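Local atomic coordinates of MIX1 (Leishmania major, PDB entry 3HA4), a protein that is of uncertain molecular function but forms homodimers and probably serves as a membrane-anchored, TPR-like helical scaffold for protein-protein interactions. Residues Asp28-Trp34 with Tyr64-Leu70; Trp58-Lys62 with Glu100-Gln104. All blocks are in the same frame, centred on the assembly; numbering follows the deposited sequence.

How the contacts relate
Contact 1 (28-34 with 64-70) joins two loops that each lead into a helix, and contact 2 (58-62 with 100-104) pairs two helices in the interior of the chain. Their centres lie about 11 Å apart, and helix 54-64 runs from contact 2 straight into the second loop of contact 1. Gln104 connects the two: its NE2 probably donates to Asp68 O at 2.7 Å and to Tyr65 O at 2.9 Å, so helix 94-109 grips the backbone of the turn 65-68. Contact 1 also borders the second subunit, whereas no other chain of the dimer touches the segments of contact 2.

Contact 1 of 2, residues Asp28-Trp34 with Tyr64-Leu70; sequences DPRRPPW and YYPADWL
The Tyr65 ring is covered on one face by Trp34 CB, whose distance to the ring centroid is 3.9 Å, and on the opposite face by CB of its neighbour Tyr64; the edge of the Trp34 five-membered ring points at the same face of Tyr65 as Trp34 CB, an edge-to-face pair with planes at 73°. Arg31 CB lies over a face of the Tyr64 ring, 3.7 Å from its centroid, in a CH-pi contact, while Asp28 OD2 sits at the ring's edge. There Tyr64 OH donates to Asp28 OD2 at 2.6 Å, meeting it from above the carboxylate plane; Asp28 OD1 accepts from Arg30 N in an Asx turn. Pro32 CD packs on Tyr64 CE2. Tyr65 OH is held by several partners: it donates to Pro32 O (2.6 Å), in the carbonyl plane, and accepts from Arg31 NH1 (2.9 Å), which points at it within the guanidinium plane. A water donates to the same hydroxyl and accepts from Trp34 N. The bend of Arg31 at chi3 (87°) turns the guanidinium back to the hydroxyl, and Arg31 NE donates to His26 O. With CG anti to the backbone N (chi1 -180°), the Trp34 indole is directed at the second loop, where NE1 donates to Asp68 OD2 at 2.9 Å; the bond lies in the indole plane but comes down on OD2 from above the carboxylate. Asp68 OD2 also accepts from Ile71 N, and OD1 accepts a weak bond from Leu70 N. Farther along the indole edge, Trp34 CH2 meets Leu70 CD2 at 3.6 Å. Trp34 packs on Asp124 of the second subunit as well. Asp68 thus combines a side-chain cap at the start of helix 70-81 with a tie to Trp34 in the first turn of helix 34-42, joining two helix starts within a TPR-like helical fold.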
loop_
_atom_site.group_PDB
_atom_site.type_symbol
_atom_site.label_atom_id
_atom_site.label_comp_id
_atom_site.label_asym_id
_atom_site.label_seq_id
_atom_site.Cartn_x
_atom_site.Cartn_y
_atom_site.Cartn_z
ATOM N N ASP A 28 -4.718 -3.722 24.293
ATOM C CA ASP A 28 -5.638 -2.598 24.381
ATOM C C ASP A 28 -6.918 -2.910 23.608
ATOM O O ASP A 28 -6.884 -3.203 22.416
ATOM C CB ASP A 28 -4.957 -1.331 23.854
ATOM C CG ASP A 28 -5.771 -0.057 24.071
ATOM O OD1 ASP A 28 -6.941 -0.100 24.516
ATOM O OD2 ASP A 28 -5.210 1.016 23.777
ATOM N N PRO A 29 -8.035 -2.820 24.288
ATOM C CA PRO A 29 -9.341 -3.095 23.741
ATOM C C PRO A 29 -9.704 -2.120 22.661
ATOM O O PRO A 29 -10.512 -2.396 21.842
ATOM C CB PRO A 29 -10.222 -2.887 24.940
ATOM C CG PRO A 29 -9.386 -3.012 26.031
ATOM C CD PRO A 29 -8.138 -2.486 25.698
ATOM N N ARG A 30 -9.107 -0.957 22.715
ATOM C CA ARG A 30 -9.354 0.103 21.779
ATOM C C ARG A 30 -8.519 0.046 20.550
ATOM O O ARG A 30 -8.658 0.869 19.720
ATOM C CB ARG A 30 -9.200 1.448 22.460
ATOM C CG ARG A 30 -9.568 1.348 23.860
ATOM C CD ARG A 30 -10.344 2.463 24.353
ATOM N NE ARG A 30 -10.103 3.567 23.516
ATOM C CZ ARG A 30 -10.042 4.799 23.933
ATOM N NH1 ARG A 30 -10.196 5.068 25.205
ATOM N NH2 ARG A 30 -9.810 5.753 23.057
ATOM N N ARG A 31 -7.662 -0.938 20.433
ATOM C CA ARG A 31 -6.789 -0.990 19.295
ATOM C C ARG A 31 -7.490 -1.396 18.009
ATOM O O ARG A 31 -8.090 -2.428 17.944
ATOM C CB ARG A 31 -5.635 -1.923 19.600
ATOM C CG ARG A 31 -5.058 -2.567 18.425
ATOM C CD ARG A 31 -3.879 -3.370 18.702
ATOM N NE ARG A 31 -4.231 -4.714 19.074
ATOM C CZ ARG A 31 -4.398 -5.714 18.234
ATOM N NH1 ARG A 31 -4.259 -5.563 16.954
ATOM N NH2 ARG A 31 -4.726 -6.876 18.684
ATOM N N PRO A 32 -7.375 -0.578 16.973
ATOM C CA PRO A 32 -7.964 -0.914 15.675
ATOM C C PRO A 32 -7.201 -2.092 15.120
ATOM O O PRO A 32 -5.975 -2.082 15.151
ATOM C CB PRO A 32 -7.676 0.329 14.813
ATOM C CG PRO A 32 -7.208 1.396 15.780
ATOM C CD PRO A 32 -6.585 0.664 16.928
ATOM N N PRO A 33 -7.903 -3.115 14.635
ATOM C CA PRO A 33 -7.088 -4.156 14.002
ATOM C C PRO A 33 -6.383 -3.570 12.775
ATOM O O PRO A 33 -6.949 -2.716 12.087
ATOM C CB PRO A 33 -8.116 -5.228 13.601
ATOM C CG PRO A 33 -9.368 -4.878 14.378
ATOM C CD PRO A 33 -9.342 -3.407 14.600
ATOM N N TRP A 34 -5.164 -4.032 12.513
ATOM C CA TRP A 34 -4.351 -3.523 11.410
ATOM C C TRP A 34 -5.030 -3.622 10.022
ATOM O O TRP A 34 -4.952 -2.685 9.226
ATOM C CB TRP A 34 -2.960 -4.183 11.430
ATOM C CG TRP A 34 -2.034 -3.725 10.336
ATOM C CD1 TRP A 34 -1.180 -2.656 10.372
ATOM C CD2 TRP A 34 -1.889 -4.312 9.033
ATOM N NE1 TRP A 34 -0.511 -2.545 9.178
ATOM C CE2 TRP A 34 -0.921 -3.549 8.339
ATOM C CE3 TRP A 34 -2.476 -5.410 8.390
ATOM C CZ2 TRP A 34 -0.527 -3.848 7.029
ATOM C CZ3 TRP A 34 -2.085 -5.708 7.088
ATOM C CH2 TRP A 34 -1.119 -4.928 6.423
ATOM N N TYR A 64 0.243 1.676 17.704
ATOM C CA TYR A 64 -0.056 0.248 17.693
ATOM C C TYR A 64 0.831 -0.561 16.746
ATOM O O TYR A 64 1.046 -1.757 16.961
ATOM C CB TYR A 64 -1.537 0.029 17.349
ATOM C CG TYR A 64 -2.480 0.522 18.428
ATOM C CD1 TYR A 64 -2.516 -0.090 19.678
ATOM C CD2 TYR A 64 -3.320 1.597 18.202
ATOM C CE1 TYR A 64 -3.371 0.360 20.671
ATOM C CE2 TYR A 64 -4.184 2.054 19.180
ATOM C CZ TYR A 64 -4.203 1.430 20.412
ATOM O OH TYR A 64 -5.049 1.880 21.383
ATOM N N TYR A 65 1.340 0.090 15.700
ATOM C CA TYR A 65 2.107 -0.610 14.676
ATOM C C TYR A 65 3.346 0.175 14.207
ATOM O O TYR A 65 3.511 0.424 13.020
ATOM C CB TYR A 65 1.191 -0.953 13.491
ATOM C CG TYR A 65 -0.112 -1.562 13.916
ATOM C CD1 TYR A 65 -0.170 -2.877 14.342
ATOM C CD2 TYR A 65 -1.292 -0.816 13.923
ATOM C CE1 TYR A 65 -1.368 -3.456 14.752
ATOM C CE2 TYR A 65 -2.511 -1.388 14.338
ATOM C CZ TYR A 65 -2.532 -2.710 14.753
ATOM O OH TYR A 65 -3.697 -3.307 15.170
ATOM N N PRO A 66 4.232 0.533 15.147
ATOM C CA PRO A 66 5.419 1.348 14.841
ATOM C C PRO A 66 6.407 0.621 13.923
ATOM O O PRO A 66 7.315 1.262 13.385
ATOM C CB PRO A 66 6.091 1.547 16.202
ATOM C CG PRO A 66 5.559 0.437 17.086
ATOM C CD PRO A 66 4.304 -0.126 16.464
ATOM N N ALA A 67 6.241 -0.689 13.771
ATOM C CA ALA A 67 7.124 -1.484 12.917
ATOM C C ALA A 67 6.591 -1.707 11.511
ATOM O O ALA A 67 7.301 -2.260 10.672
ATOM C CB ALA A 67 7.452 -2.820 13.560
ATOM N N ASP A 68 5.359 -1.282 11.245
ATOM C CA ASP A 68 4.759 -1.476 9.924
ATOM C C ASP A 68 5.268 -0.485 8.871
ATOM O O ASP A 68 5.502 0.697 9.168
ATOM C CB ASP A 68 3.236 -1.375 9.999
ATOM C CG ASP A 68 2.567 -1.669 8.661
ATOM O OD1 ASP A 68 2.963 -2.666 8.007
ATOM O OD2 ASP A 68 1.660 -0.900 8.264
ATOM N N TRP A 69 5.411 -0.961 7.636
ATOM C CA TRP A 69 5.859 -0.099 6.527
ATOM C C TRP A 69 4.729 0.126 5.523
ATOM O O TRP A 69 4.724 1.120 4.798
ATOM C CB TRP A 69 7.096 -0.695 5.807
ATOM C CG TRP A 69 6.828 -2.071 5.315
ATOM C CD1 TRP A 69 6.953 -3.225 6.021
ATOM C CD2 TRP A 69 6.311 -2.438 4.032
ATOM N NE1 TRP A 69 6.562 -4.294 5.252
ATOM C CE2 TRP A 69 6.166 -3.836 4.025
ATOM C CE3 TRP A 69 5.972 -1.722 2.885
ATOM C CZ2 TRP A 69 5.707 -4.533 2.914
ATOM C CZ3 TRP A 69 5.509 -2.416 1.786
ATOM C CH2 TRP A 69 5.387 -3.807 1.807
ATOM N N LEU A 70 3.781 -0.806 5.481
ATOM C CA LEU A 70 2.720 -0.783 4.479
ATOM C C LEU A 70 1.840 0.456 4.603
ATOM O O LEU A 70 1.599 1.172 3.630
ATOM C CB LEU A 70 1.865 -2.049 4.569
ATOM C CG LEU A 70 0.898 -2.297 3.409
ATOM C CD1 LEU A 70 1.530 -1.918 2.070
ATOM C CD2 LEU A 70 0.443 -3.746 3.389
HETATM O O HOH W 1 -4.472 -5.972 14.046
#

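Contact 2 of 2, residues Trp58-Lys62 with Glu100-Gln104; sequences WEQTK and EVLMQ
Trp58 holds CG anti to its own amide nitrogen (chi1 171°), which carries the indole across to helix 94-109, and Lys62 bends at chi3 (-77°) to bring NZ to the same carboxylate that the indole reaches. Glu100 OE1 accepts from both: Trp58 NE1 at 2.8 Å, in the indole plane and on the anti side of the carboxylate, and Lys62 NZ in a salt bridge at 2.6 Å, from well above the carboxylate plane. Both donors approach from one face of that plane. Lys62 NZ forms a second, longer salt bridge to Glu59 OE2 at 3.3 Å within its own helix, a network that probably eases the repulsion between the two glutamates. The indole is sandwiched: Val101 CG2 lies over one face, 3.8 Å from the centroid of the six-membered ring, and Lys62 CG over the other. Gln104 OE1 packs against Lys62 CA at 3.7 Å, the amide probably being held through NE2 by the backbone of Asp68 and Tyr65. Leu75 of helix 70-81 packs on Trp58, and Leu136 of helix 123-137 on Val101. The short helical segments run nearly parallel (23°) with axes 11.5 Å apart, so long side chains bridge the gap: a near-parallel helix pair within a TPR-like bundle of helical hairpins.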
loop_
_atom_site.group_PDB
_atom_site.type_symbol
_atom_site.label_atom_id
_atom_site.label_comp_id
_atom_site.label_asym_id
_atom_site.label_seq_id
_atom_site.Cartn_x
_atom_site.Cartn_y
_atom_site.Cartn_z
ATOM N N TRP A 58 -3.092 7.984 11.677
ATOM C CA TRP A 58 -1.640 7.990 11.668
ATOM C C TRP A 58 -1.123 7.718 13.072
ATOM O O TRP A 58 -0.229 6.887 13.276
ATOM C CB TRP A 58 -1.091 9.331 11.154
ATOM C CG TRP A 58 0.405 9.434 11.341
ATOM C CD1 TRP A 58 1.105 10.471 11.898
ATOM C CD2 TRP A 58 1.371 8.433 11.010
ATOM N NE1 TRP A 58 2.450 10.182 11.914
ATOM C CE2 TRP A 58 2.639 8.936 11.376
ATOM C CE3 TRP A 58 1.288 7.163 10.430
ATOM C CZ2 TRP A 58 3.810 8.217 11.176
ATOM C CZ3 TRP A 58 2.461 6.441 10.239
ATOM C CH2 TRP A 58 3.700 6.970 10.613
ATOM N N GLU A 59 -1.710 8.422 14.032
ATOM C CA GLU A 59 -1.411 8.249 15.452
ATOM C C GLU A 59 -1.650 6.823 15.906
ATOM O O GLU A 59 -0.874 6.269 16.677
ATOM C CB GLU A 59 -2.261 9.203 16.286
ATOM C CG GLU A 59 -1.731 9.371 17.686
ATOM C CD GLU A 59 -0.237 9.598 17.680
ATOM O OE1 GLU A 59 0.486 8.782 18.306
ATOM O OE2 GLU A 59 0.205 10.577 17.022
ATOM N N GLN A 60 -2.721 6.216 15.409
ATOM C CA GLN A 60 -2.963 4.813 15.709
ATOM C C GLN A 60 -1.870 3.909 15.163
ATOM O O GLN A 60 -1.528 2.910 15.802
ATOM C CB GLN A 60 -4.342 4.354 15.224
ATOM C CG GLN A 60 -5.483 5.090 15.906
ATOM C CD GLN A 60 -6.837 4.810 15.283
ATOM O OE1 GLN A 60 -6.959 4.662 14.074
ATOM N NE2 GLN A 60 -7.865 4.738 16.116
ATOM N N THR A 61 -1.309 4.236 13.995
ATOM C CA THR A 61 -0.318 3.334 13.435
ATOM C C THR A 61 1.046 3.487 14.118
ATOM O O THR A 61 1.698 2.495 14.390
ATOM C CB THR A 61 -0.226 3.364 11.887
ATOM O OG1 THR A 61 0.914 4.120 11.476
ATOM C CG2 THR A 61 -1.467 3.940 11.281
ATOM N N LYS A 62 1.450 4.714 14.431
ATOM C CA LYS A 62 2.688 4.919 15.178
ATOM C C LYS A 62 2.625 4.198 16.515
ATOM O O LYS A 62 3.620 3.659 17.000
ATOM C CB LYS A 62 2.911 6.400 15.471
ATOM C CG LYS A 62 3.197 7.252 14.280
ATOM C CD LYS A 62 3.735 8.597 14.735
ATOM C CE LYS A 62 2.615 9.489 15.258
ATOM N NZ LYS A 62 3.043 10.917 15.394
ATOM N N GLU A 100 7.283 12.282 10.479
ATOM C CA GLU A 100 7.020 11.107 11.296
ATOM C C GLU A 100 6.884 9.847 10.463
ATOM O O GLU A 100 7.411 8.805 10.830
ATOM C CB GLU A 100 5.769 11.323 12.137
ATOM C CG GLU A 100 5.906 12.467 13.105
ATOM C CD GLU A 100 4.604 12.806 13.788
ATOM O OE1 GLU A 100 3.534 12.401 13.284
ATOM O OE2 GLU A 100 4.661 13.481 14.834
ATOM N N VAL A 101 6.177 9.943 9.342
ATOM C CA VAL A 101 6.074 8.812 8.426
ATOM C C VAL A 101 7.469 8.433 7.928
ATOM O O VAL A 101 7.828 7.248 7.884
ATOM C CB VAL A 101 5.154 9.117 7.236
ATOM C CG1 VAL A 101 5.067 7.919 6.305
ATOM C CG2 VAL A 101 3.774 9.496 7.736
ATOM N N LEU A 102 8.252 9.448 7.574
ATOM C CA LEU A 102 9.638 9.250 7.179
ATOM C C LEU A 102 10.397 8.510 8.296
ATOM O O LEU A 102 10.966 7.442 8.072
ATOM C CB LEU A 102 10.302 10.588 6.829
ATOM C CG LEU A 102 11.829 10.560 6.660
ATOM C CD1 LEU A 102 12.243 9.549 5.599
ATOM C CD2 LEU A 102 12.398 11.950 6.343
ATOM N N MET A 103 10.358 9.058 9.507
ATOM C CA MET A 103 10.981 8.415 10.658
ATOM C C MET A 103 10.588 6.938 10.856
ATOM O O MET A 103 11.453 6.085 11.104
ATOM C CB MET A 103 10.696 9.205 11.927
ATOM C CG MET A 103 11.564 8.820 13.112
ATOM S SD MET A 103 11.194 9.771 14.608
ATOM C CE MET A 103 11.019 11.420 13.924
ATOM N N GLN A 104 9.297 6.621 10.755
ATOM C CA GLN A 104 8.900 5.224 10.945
ATOM C C GLN A 104 9.427 4.296 9.841
ATOM O O GLN A 104 9.852 3.175 10.123
ATOM C CB GLN A 104 7.391 5.071 11.110
ATOM C CG GLN A 104 6.922 3.636 10.950
ATOM C CD GLN A 104 5.635 3.351 11.691
ATOM O OE1 GLN A 104 5.292 4.045 12.639
ATOM N NE2 GLN A 104 4.929 2.318 11.272
#